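Local coordinates for beta-L-arabinobiosidase (Bacteroides thetaiotaomicron, PDB 5MQR), which probably hydrolyses arabinofuranose-containing linkages of complex plant pectin as a multidomain glycosidase of a gut bacterium, at residues Trp447-Asp452 with Glu601-Asn606; Val642-Asn647 with Lys681-Thr686; Lys1081-Phe1086 with Asp1096-Leu1101. All blocks are in the same frame, centred on the assembly; numbering follows the deposited sequence.

Contact 1: Trp447-Asp452 with Glu601-Asn606; sequences WLKLQD and EYRIAN. With CA (calcium ion), chain J.
Gln451 and Glu601 join through their side chains: NE2 of the amide donates to OE2 of the carboxylate at 2.7 Å, the oxygen being approached nearly along its C-O bond. The other carboxylate oxygen makes a longer, weak salt bridge with Arg603. Lys449, alongside Arg603, and Arg603 itself share Glu444 as their main anionic partner, which probably offsets the closeness of their two like charges. Beneath these polar ends run the backbone ladders. Leu448 pairs with Ile604, and Leu450 with Tyr602; Leu450 N reaches Tyr602 O at 2.8 Å in an almost straight bond (175°).

Arg603 also serves Trp447 with its aliphatic stem. CG stays beside the backbone N (chi1 -70°) and the chain then runs extended, bringing CD over the five-membered ring in a CH-pi contact of 3.9 Å from the ring centroid. On the opposite sheet face, buried Leu448 and Ile604 lie side by side and both meet Trp431 of another sheet. At the strand end Asp452 holds calcium through OD1 (2.4 Å) and OD2 (2.6 Å), with Asp454, Asp457 and Glu597 completing the protein ligands. Such antiparallel pairing, apolar inside and charged outside, is consistent with a beta-sandwich carbohydrate-binding module with calcium at its edge.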
loop_
_atom_site.group_PDB
_atom_site.type_symbol
_atom_site.label_atom_id
_atom_site.label_comp_id
_atom_site.label_asym_id
_atom_site.label_seq_id
_atom_site.Cartn_x
_atom_site.Cartn_y
_atom_site.Cartn_z
ATOM N N TRP A 447 -23.970 -6.203 -14.866
ATOM C CA TRP A 447 -23.134 -5.830 -15.991
ATOM C C TRP A 447 -22.470 -4.446 -15.853
ATOM O O TRP A 447 -23.135 -3.437 -15.544
ATOM C CB TRP A 447 -23.962 -5.812 -17.275
ATOM C CG TRP A 447 -24.616 -7.112 -17.683
ATOM C CD1 TRP A 447 -25.949 -7.390 -17.673
ATOM C CD2 TRP A 447 -23.976 -8.258 -18.236
ATOM N NE1 TRP A 447 -26.175 -8.650 -18.136
ATOM C CE2 TRP A 447 -24.982 -9.213 -18.492
ATOM C CE3 TRP A 447 -22.643 -8.592 -18.499
ATOM C CZ2 TRP A 447 -24.703 -10.479 -19.018
ATOM C CZ3 TRP A 447 -22.362 -9.843 -19.034
ATOM C CH2 TRP A 447 -23.393 -10.768 -19.295
ATOM N N LEU A 448 -21.171 -4.414 -16.118
ATOM C CA LEU A 448 -20.475 -3.174 -16.447
ATOM C C LEU A 448 -20.661 -2.962 -17.947
ATOM O O LEU A 448 -20.257 -3.820 -18.735
ATOM C CB LEU A 448 -19.000 -3.280 -16.112
ATOM C CG LEU A 448 -18.130 -2.050 -16.390
ATOM C CD1 LEU A 448 -18.630 -0.788 -15.688
ATOM C CD2 LEU A 448 -16.716 -2.364 -15.953
ATOM N N LYS A 449 -21.289 -1.853 -18.335
ATOM C CA LYS A 449 -21.674 -1.625 -19.739
ATOM C C LYS A 449 -20.819 -0.543 -20.359
ATOM O O LYS A 449 -20.591 0.492 -19.752
ATOM C CB LYS A 449 -23.140 -1.217 -19.855
ATOM C CG LYS A 449 -23.746 -1.384 -21.247
ATOM C CD LYS A 449 -25.091 -0.687 -21.486
ATOM C CE LYS A 449 -25.903 -0.443 -20.239
ATOM N NZ LYS A 449 -27.321 -0.156 -20.477
ATOM N N LEU A 450 -20.361 -0.821 -21.578
ATOM C CA LEU A 450 -19.657 0.114 -22.404
ATOM C C LEU A 450 -20.559 0.413 -23.598
ATOM O O LEU A 450 -20.938 -0.507 -24.318
ATOM C CB LEU A 450 -18.364 -0.518 -22.891
ATOM C CG LEU A 450 -17.309 -0.742 -21.803
ATOM C CD1 LEU A 450 -17.689 -1.866 -20.870
ATOM C CD2 LEU A 450 -15.966 -1.063 -22.442
ATOM N N GLN A 451 -20.896 1.687 -23.800
ATOM C CA GLN A 451 -21.635 2.131 -24.982
ATOM C C GLN A 451 -20.748 3.056 -25.812
ATOM O O GLN A 451 -19.850 3.679 -25.273
ATOM C CB GLN A 451 -22.914 2.838 -24.580
ATOM C CG GLN A 451 -23.945 1.933 -23.925
ATOM C CD GLN A 451 -25.150 2.696 -23.386
ATOM O OE1 GLN A 451 -25.009 3.629 -22.590
ATOM N NE2 GLN A 451 -26.341 2.296 -23.807
ATOM N N ASP A 452 -20.983 3.089 -27.129
ATOM C CA ASP A 452 -20.180 3.858 -28.071
ATOM C C ASP A 452 -21.001 4.264 -29.328
ATOM O O ASP A 452 -21.310 3.418 -30.193
ATOM C CB ASP A 452 -18.956 3.037 -28.482
ATOM C CG ASP A 452 -17.902 3.846 -29.253
ATOM O OD1 ASP A 452 -18.176 4.937 -29.780
ATOM O OD2 ASP A 452 -16.766 3.360 -29.384
ATOM N N GLU A 601 -22.777 -1.624 -28.149
ATOM C CA GLU A 601 -22.779 -1.903 -26.719
ATOM C C GLU A 601 -22.006 -3.187 -26.432
ATOM O O GLU A 601 -22.096 -4.153 -27.183
ATOM C CB GLU A 601 -24.209 -2.112 -26.185
ATOM C CG GLU A 601 -25.227 -1.054 -26.578
ATOM C CD GLU A 601 -26.474 -1.109 -25.708
ATOM O OE1 GLU A 601 -27.115 -2.186 -25.614
ATOM O OE2 GLU A 601 -26.808 -0.079 -25.105
ATOM N N TYR A 602 -21.302 -3.200 -25.302
ATOM C CA TYR A 602 -20.694 -4.417 -24.740
ATOM C C TYR A 602 -20.922 -4.447 -23.245
ATOM O O TYR A 602 -20.966 -3.408 -22.592
ATOM C CB TYR A 602 -19.197 -4.466 -25.040
ATOM C CG TYR A 602 -18.915 -4.333 -26.511
ATOM C CD1 TYR A 602 -18.972 -5.440 -27.353
ATOM C CD2 TYR A 602 -18.668 -3.078 -27.083
ATOM C CE1 TYR A 602 -18.748 -5.314 -28.724
ATOM C CE2 TYR A 602 -18.461 -2.949 -28.452
ATOM C CZ TYR A 602 -18.485 -4.067 -29.259
ATOM O OH TYR A 602 -18.260 -3.929 -30.601
ATOM N N ARG A 603 -21.057 -5.646 -22.704
ATOM C CA ARG A 603 -21.266 -5.827 -21.285
ATOM C C ARG A 603 -20.309 -6.881 -20.702
ATOM O O ARG A 603 -20.090 -7.928 -21.315
ATOM C CB ARG A 603 -22.684 -6.276 -21.060
ATOM C CG ARG A 603 -23.715 -5.211 -21.330
ATOM C CD ARG A 603 -25.080 -5.845 -21.244
ATOM N NE ARG A 603 -26.149 -4.879 -21.386
ATOM C CZ ARG A 603 -26.542 -4.331 -22.528
ATOM N NH1 ARG A 603 -25.935 -4.608 -23.675
ATOM N NH2 ARG A 603 -27.548 -3.474 -22.520
ATOM N N ILE A 604 -19.747 -6.608 -19.523
ATOM C CA ILE A 604 -18.960 -7.618 -18.810
ATOM C C ILE A 604 -19.474 -7.790 -17.387
ATOM O O ILE A 604 -20.079 -6.889 -16.821
ATOM C CB ILE A 604 -17.435 -7.348 -18.849
ATOM C CG1 ILE A 604 -17.095 -5.991 -18.235
ATOM C CG2 ILE A 604 -16.936 -7.396 -20.290
ATOM C CD1 ILE A 604 -15.605 -5.726 -18.101
ATOM N N ALA A 605 -19.252 -8.983 -16.853
ATOM C CA ALA A 605 -19.662 -9.337 -15.513
ATOM C C ALA A 605 -18.723 -10.377 -14.901
ATOM O O ALA A 605 -18.081 -11.141 -15.612
ATOM C CB ALA A 605 -21.084 -9.887 -15.536
ATOM N N ASN A 606 -18.683 -10.406 -13.572
ATOM C CA ASN A 606 -18.014 -11.469 -12.813
ATOM C C ASN A 606 -16.536 -11.564 -13.192
ATOM O O ASN A 606 -16.038 -12.631 -13.556
ATOM C CB ASN A 606 -18.726 -12.810 -13.011
ATOM C CG ASN A 606 -20.173 -12.759 -12.586
ATOM O OD1 ASN A 606 -20.490 -12.357 -11.471
ATOM N ND2 ASN A 606 -21.054 -13.167 -13.469
HETATM CA CA CA J . -16.250 5.006 -31.283
HETATM O O HOH W 1 -14.522 5.843 -32.827
HETATM O O HOH W 2 -14.570 3.260 -31.446
#

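Contact 2: Val642-Asn647 with Lys681-Thr686; sequences VQAIPN and KHIKET
Ala644 and Lys684 bring the two backbones closest, with 4.9 Å between their CA atoms, but the loop 642-647 adds no regular strand to 681-686. A single direct main-chain bond joins them, from Ala644 N to Ile683 O at 3.0 Å. Next to it, a water that accepts from Ile645 N lies 2.7 Å from Ile683 O. Ala644 suits the spot because its small CB can sit close to the Ile683 carbonyl and against CG of Glu685.

Gln643 spreads along the other segment. With CG turned away from its own carbonyl carbon (chi1 -64°), the side chain stretches out and carries the amide past the turn: NE2 meets Lys681 O at 3.0 Å, in the carbonyl plane and on a lone pair, and is also bonded to Thr693. The amide oxygen takes a weak bond from Lys684 NZ.

Strand 683-684 pairs antiparallel with 691-692 in a small two-stranded sheet shortly after helix 666-680, and the loop leading into helix 647-657 rests against it. Apolar contact is made by Ile645 and Ile683, whose CD1 atoms approach to 3.8 Å while both branched side chains also touch Trp653 of helix 647-657. Lys681, extended until its last torsion bends (chi4 -72°), crosses to Asn647 at the end of the loop and places NZ 3.2 Å from OD1, with the donor tilted 20° from the amide plane. That oxygen also accepts from Arg680, while a water bridges Asn647 ND2 and Lys681 NZ. The same lysine makes a cation-pi contact with Tyr1015.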
loop_
_atom_site.group_PDB
_atom_site.type_symbol
_atom_site.label_atom_id
_atom_site.label_comp_id
_atom_site.label_asym_id
_atom_site.label_seq_id
_atom_site.Cartn_x
_atom_site.Cartn_y
_atom_site.Cartn_z
ATOM N N VAL A 642 25.311 -30.637 3.203
ATOM C CA VAL A 642 24.086 -30.541 2.411
ATOM C C VAL A 642 23.073 -31.570 2.886
ATOM O O VAL A 642 23.379 -32.747 2.925
ATOM C CB VAL A 642 24.377 -30.799 0.921
ATOM C CG1 VAL A 642 23.089 -30.743 0.088
ATOM C CG2 VAL A 642 25.414 -29.793 0.402
ATOM N N GLN A 643 21.865 -31.129 3.229
ATOM C CA GLN A 643 20.795 -32.048 3.590
ATOM C C GLN A 643 19.713 -31.990 2.509
ATOM O O GLN A 643 20.063 -31.987 1.322
ATOM C CB GLN A 643 20.367 -31.808 5.035
ATOM C CG GLN A 643 21.513 -32.134 6.004
ATOM C CD GLN A 643 21.082 -32.349 7.446
ATOM O OE1 GLN A 643 21.551 -33.281 8.089
ATOM N NE2 GLN A 643 20.203 -31.475 7.979
ATOM N N ALA A 644 18.430 -31.961 2.843
ATOM C CA ALA A 644 17.394 -32.130 1.812
ATOM C C ALA A 644 17.317 -30.977 0.810
ATOM O O ALA A 644 16.901 -31.177 -0.305
ATOM C CB ALA A 644 16.028 -32.327 2.455
ATOM N N ILE A 645 17.654 -29.767 1.239
ATOM C CA ILE A 645 17.501 -28.583 0.412
ATOM C C ILE A 645 18.866 -27.914 0.322
ATOM O O ILE A 645 19.254 -27.147 1.229
ATOM C CB ILE A 645 16.421 -27.665 0.979
ATOM C CG1 ILE A 645 15.068 -28.384 0.902
ATOM C CG2 ILE A 645 16.303 -26.386 0.155
ATOM C CD1 ILE A 645 14.121 -27.905 1.942
ATOM N N PRO A 646 19.613 -28.220 -0.759
ATOM C CA PRO A 646 20.906 -27.589 -0.984
ATOM C C PRO A 646 20.782 -26.073 -1.123
ATOM O O PRO A 646 19.686 -25.583 -1.405
ATOM C CB PRO A 646 21.366 -28.201 -2.311
ATOM C CG PRO A 646 20.593 -29.468 -2.432
ATOM C CD PRO A 646 19.261 -29.101 -1.889
ATOM N N ASN A 647 21.887 -25.365 -0.901
ATOM C CA ASN A 647 21.972 -23.921 -1.104
ATOM C C ASN A 647 21.453 -23.523 -2.490
ATOM O O ASN A 647 20.796 -22.498 -2.626
ATOM C CB ASN A 647 23.407 -23.407 -0.950
ATOM C CG ASN A 647 23.842 -23.212 0.494
ATOM O OD1 ASN A 647 23.102 -23.419 1.442
ATOM N ND2 ASN A 647 25.082 -22.798 0.653
ATOM N N LYS A 681 18.430 -25.556 6.146
ATOM C CA LYS A 681 19.497 -26.556 6.071
ATOM C C LYS A 681 19.194 -27.783 6.898
ATOM O O LYS A 681 19.739 -28.863 6.629
ATOM C CB LYS A 681 20.833 -25.986 6.548
ATOM C CG LYS A 681 21.444 -24.922 5.639
ATOM C CD LYS A 681 22.656 -24.274 6.312
ATOM C CE LYS A 681 23.425 -23.358 5.365
ATOM N NZ LYS A 681 24.177 -24.120 4.327
ATOM N N HIS A 682 18.330 -27.619 7.910
ATOM C CA HIS A 682 18.046 -28.672 8.874
ATOM C C HIS A 682 16.905 -29.595 8.490
ATOM O O HIS A 682 16.654 -30.581 9.180
ATOM C CB HIS A 682 17.850 -28.081 10.270
ATOM C CG HIS A 682 19.091 -27.464 10.809
ATOM N ND1 HIS A 682 20.015 -28.183 11.535
ATOM C CD2 HIS A 682 19.600 -26.220 10.668
ATOM C CE1 HIS A 682 21.026 -27.394 11.848
ATOM N NE2 HIS A 682 20.805 -26.202 11.320
ATOM N N ILE A 683 16.253 -29.324 7.374
ATOM C CA ILE A 683 15.301 -30.274 6.842
ATOM C C ILE A 683 16.104 -31.429 6.244
ATOM O O ILE A 683 16.916 -31.216 5.327
ATOM C CB ILE A 683 14.403 -29.607 5.806
ATOM C CG1 ILE A 683 13.606 -28.491 6.498
ATOM C CG2 ILE A 683 13.485 -30.642 5.159
ATOM C CD1 ILE A 683 12.959 -27.508 5.550
ATOM N N LYS A 684 15.877 -32.633 6.755
ATOM C CA LYS A 684 16.644 -33.820 6.359
ATOM C C LYS A 684 15.751 -34.935 5.823
ATOM O O LYS A 684 14.758 -35.259 6.446
ATOM C CB LYS A 684 17.360 -34.330 7.595
ATOM C CG LYS A 684 18.402 -35.414 7.366
ATOM C CD LYS A 684 19.098 -35.689 8.696
ATOM C CE LYS A 684 20.060 -36.858 8.620
ATOM N NZ LYS A 684 21.057 -36.581 7.564
ATOM N N GLU A 685 16.102 -35.539 4.691
ATOM C CA GLU A 685 15.339 -36.705 4.203
ATOM C C GLU A 685 15.660 -37.905 5.088
ATOM O O GLU A 685 16.798 -38.064 5.509
ATOM C CB GLU A 685 15.598 -36.993 2.712
ATOM C CG GLU A 685 15.133 -35.831 1.831
ATOM C CD GLU A 685 15.223 -36.016 0.310
ATOM O OE1 GLU A 685 15.864 -36.978 -0.205
ATOM O OE2 GLU A 685 14.641 -35.128 -0.381
ATOM N N THR A 686 14.640 -38.684 5.448
ATOM C CA THR A 686 14.828 -39.958 6.163
ATOM C C THR A 686 13.906 -40.995 5.555
ATOM O O THR A 686 12.958 -40.640 4.886
ATOM C CB THR A 686 14.562 -39.866 7.696
ATOM O OG1 THR A 686 13.181 -40.119 8.004
ATOM C CG2 THR A 686 14.985 -38.524 8.280
HETATM O O HOH W 3 17.916 -29.143 3.983
HETATM O O HOH W 4 26.507 -22.492 3.515
#

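Contact 3: Lys1081-Phe1086 with Asp1096-Leu1101; sequences KGLRIF and DTLTRL
Lys1081 is linked to Asp1096 through a water that gives a sound bond to Asp1096 OD1 (2.9 Å) and a weak one to Lys1081 O. That carbonyl also accepts from Arg1084 NH2 at 3.0 Å, so it is held from within its own segment as well as from across the contact. The guanidinium has a further partner in Glu1091, through NH1, which helps fix its rotation. Gly1082, next to the Asp1096 backbone, has angles (phi 97°, psi -160°) at which a CB would press against the carbonyl oxygen of Lys1081; only glycine fits comfortably.

The rest is mostly apolar. Leu1083 points into the loop, with CG anti to its backbone N (chi1 176°), and its two methyls divide the work: CD2 lies 3.5 Å from Thr1099 O, while CD1 meets Leu1098 CD2 at 4.0 Å, the two leucines crossing at about a right angle. Further along the strand, Ile1085 and Leu1101 reach toward each other tip to tip, CD1 to CD2 at 3.7 Å. Ile1042 of strand 1040-1042 touches Leu1083, Ile1085 and Leu1101 alike, so branched aliphatic residues fill this layer. Trp1070 touches both Leu1083 and Leu1098.

Strand 1082-1087 turns back as 1090-1095 in a beta hairpin, and the chain then folds back over one face of the hairpin, an antiparallel sheet covered by its own C-terminal segment, in keeping with the glycosyl hydrolase family 65 C-terminal domain.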
loop_
_atom_site.group_PDB
_atom_site.type_symbol
_atom_site.label_atom_id
_atom_site.label_comp_id
_atom_site.label_asym_id
_atom_site.label_seq_id
_atom_site.Cartn_x
_atom_site.Cartn_y
_atom_site.Cartn_z
ATOM N N LYS A 1081 -1.876 6.060 5.854
ATOM C CA LYS A 1081 -0.957 6.145 6.964
ATOM C C LYS A 1081 -1.363 5.196 8.090
ATOM O O LYS A 1081 -2.512 4.801 8.206
ATOM C CB LYS A 1081 -0.907 7.560 7.495
ATOM C CG LYS A 1081 -0.412 8.564 6.479
ATOM C CD LYS A 1081 -0.194 9.910 7.163
ATOM C CE LYS A 1081 0.137 11.017 6.186
ATOM N NZ LYS A 1081 0.518 12.265 6.935
ATOM N N GLY A 1082 -0.393 4.838 8.912
ATOM C CA GLY A 1082 -0.639 4.080 10.122
ATOM C C GLY A 1082 -0.418 2.582 10.000
ATOM O O GLY A 1082 0.280 2.106 9.095
ATOM N N LEU A 1083 -1.022 1.864 10.940
ATOM C CA LEU A 1083 -0.847 0.444 11.108
ATOM C C LEU A 1083 -2.026 -0.257 10.461
ATOM O O LEU A 1083 -3.147 0.021 10.816
ATOM C CB LEU A 1083 -0.811 0.108 12.612
ATOM C CG LEU A 1083 -0.715 -1.368 12.998
ATOM C CD1 LEU A 1083 0.577 -1.992 12.473
ATOM C CD2 LEU A 1083 -0.838 -1.517 14.516
ATOM N N ARG A 1084 -1.777 -1.190 9.550
ATOM C CA ARG A 1084 -2.869 -1.849 8.833
ATOM C C ARG A 1084 -2.661 -3.334 8.737
ATOM O O ARG A 1084 -1.538 -3.805 8.625
ATOM C CB ARG A 1084 -2.996 -1.291 7.422
ATOM C CG ARG A 1084 -3.678 0.045 7.407
ATOM C CD ARG A 1084 -3.677 0.712 6.030
ATOM N NE ARG A 1084 -3.770 2.156 6.234
ATOM C CZ ARG A 1084 -4.890 2.859 6.230
ATOM N NH1 ARG A 1084 -6.041 2.285 5.941
ATOM N NH2 ARG A 1084 -4.847 4.157 6.481
ATOM N N ILE A 1085 -3.769 -4.050 8.770
ATOM C CA ILE A 1085 -3.807 -5.492 8.602
ATOM C C ILE A 1085 -4.594 -5.779 7.336
ATOM O O ILE A 1085 -5.681 -5.224 7.159
ATOM C CB ILE A 1085 -4.544 -6.172 9.754
ATOM C CG1 ILE A 1085 -3.781 -5.923 11.055
ATOM C CG2 ILE A 1085 -4.710 -7.679 9.489
ATOM C CD1 ILE A 1085 -4.562 -6.303 12.296
ATOM N N PHE A 1086 -4.055 -6.653 6.484
ATOM C CA PHE A 1086 -4.774 -7.114 5.312
ATOM C C PHE A 1086 -4.983 -8.621 5.409
ATOM O O PHE A 1086 -4.122 -9.349 5.887
ATOM C CB PHE A 1086 -4.044 -6.749 4.010
ATOM C CG PHE A 1086 -3.920 -5.261 3.766
ATOM C CD1 PHE A 1086 -2.990 -4.497 4.466
ATOM C CD2 PHE A 1086 -4.711 -4.620 2.797
ATOM C CE1 PHE A 1086 -2.867 -3.122 4.246
ATOM C CE2 PHE A 1086 -4.603 -3.242 2.575
ATOM C CZ PHE A 1086 -3.667 -2.490 3.296
ATOM N N ASP A 1096 -4.086 4.464 13.979
ATOM C CA ASP A 1096 -3.256 5.652 13.714
ATOM C C ASP A 1096 -1.834 5.545 14.285
ATOM O O ASP A 1096 -0.949 6.283 13.855
ATOM C CB ASP A 1096 -3.898 6.923 14.317
ATOM C CG ASP A 1096 -5.233 7.294 13.683
ATOM O OD1 ASP A 1096 -5.502 6.954 12.517
ATOM O OD2 ASP A 1096 -6.017 7.977 14.372
ATOM N N THR A 1097 -1.638 4.673 15.267
ATOM C CA THR A 1097 -0.373 4.517 15.945
ATOM C C THR A 1097 -0.011 3.033 16.068
ATOM O O THR A 1097 -0.859 2.139 15.870
ATOM C CB THR A 1097 -0.448 5.122 17.372
ATOM O OG1 THR A 1097 -1.485 4.466 18.134
ATOM C CG2 THR A 1097 -0.746 6.647 17.314
ATOM N N LEU A 1098 1.258 2.771 16.395
ATOM C CA LEU A 1098 1.651 1.430 16.788
ATOM C C LEU A 1098 1.056 1.146 18.153
ATOM O O LEU A 1098 1.460 1.722 19.122
ATOM C CB LEU A 1098 3.168 1.256 16.790
ATOM C CG LEU A 1098 3.769 1.269 15.380
ATOM C CD1 LEU A 1098 5.284 1.259 15.456
ATOM C CD2 LEU A 1098 3.273 0.108 14.543
ATOM N N THR A 1099 0.074 0.257 18.197
ATOM C CA THR A 1099 -0.685 -0.005 19.413
ATOM C C THR A 1099 -1.449 -1.293 19.123
ATOM O O THR A 1099 -1.415 -1.785 17.991
ATOM C CB THR A 1099 -1.606 1.192 19.802
ATOM O OG1 THR A 1099 -2.210 0.946 21.072
ATOM C CG2 THR A 1099 -2.714 1.430 18.781
ATOM N N ARG A 1100 -2.085 -1.870 20.136
ATOM C CA ARG A 1100 -2.875 -3.084 19.925
ATOM C C ARG A 1100 -4.044 -2.859 18.912
ATOM O O ARG A 1100 -4.801 -1.910 19.019
ATOM C CB ARG A 1100 -3.425 -3.607 21.255
ATOM C CG ARG A 1100 -4.156 -4.918 21.121
ATOM C CD ARG A 1100 -4.759 -5.392 22.426
ATOM N NE ARG A 1100 -3.761 -6.092 23.225
ATOM C CZ ARG A 1100 -3.354 -5.764 24.462
ATOM N NH1 ARG A 1100 -3.860 -4.716 25.123
ATOM N NH2 ARG A 1100 -2.424 -6.521 25.061
ATOM N N LEU A 1101 -4.181 -3.756 17.954
ATOM C CA LEU A 1101 -5.231 -3.689 16.953
ATOM C C LEU A 1101 -5.828 -5.082 16.813
ATOM O O LEU A 1101 -5.104 -6.052 16.556
ATOM C CB LEU A 1101 -4.658 -3.199 15.629
ATOM C CG LEU A 1101 -5.588 -3.190 14.413
ATOM C CD1 LEU A 1101 -6.847 -2.350 14.647
ATOM C CD2 LEU A 1101 -4.818 -2.690 13.193
HETATM O O HOH W 5 -3.571 7.075 10.372
#

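The three contacts follow one another along the chain and belong to separate parts of it. Contact 1 lies in the sheet of the probable carbohydrate-binding module, contact 2 at the periphery of the helical part, about 36 Å from the chain centre, and contact 3 nearest the middle, about 13 Å from it. The centre of contact 3 is about 38 Å from each of the other two, whose own centres are about 54 Å apart; even the closest pair, contacts 1 and 3, keeps about 21 Å between nearest atoms. A metal site is reached only by contact 1, through Asp452 and calcium. In contacts 2 and 3 a loop packs on a strand.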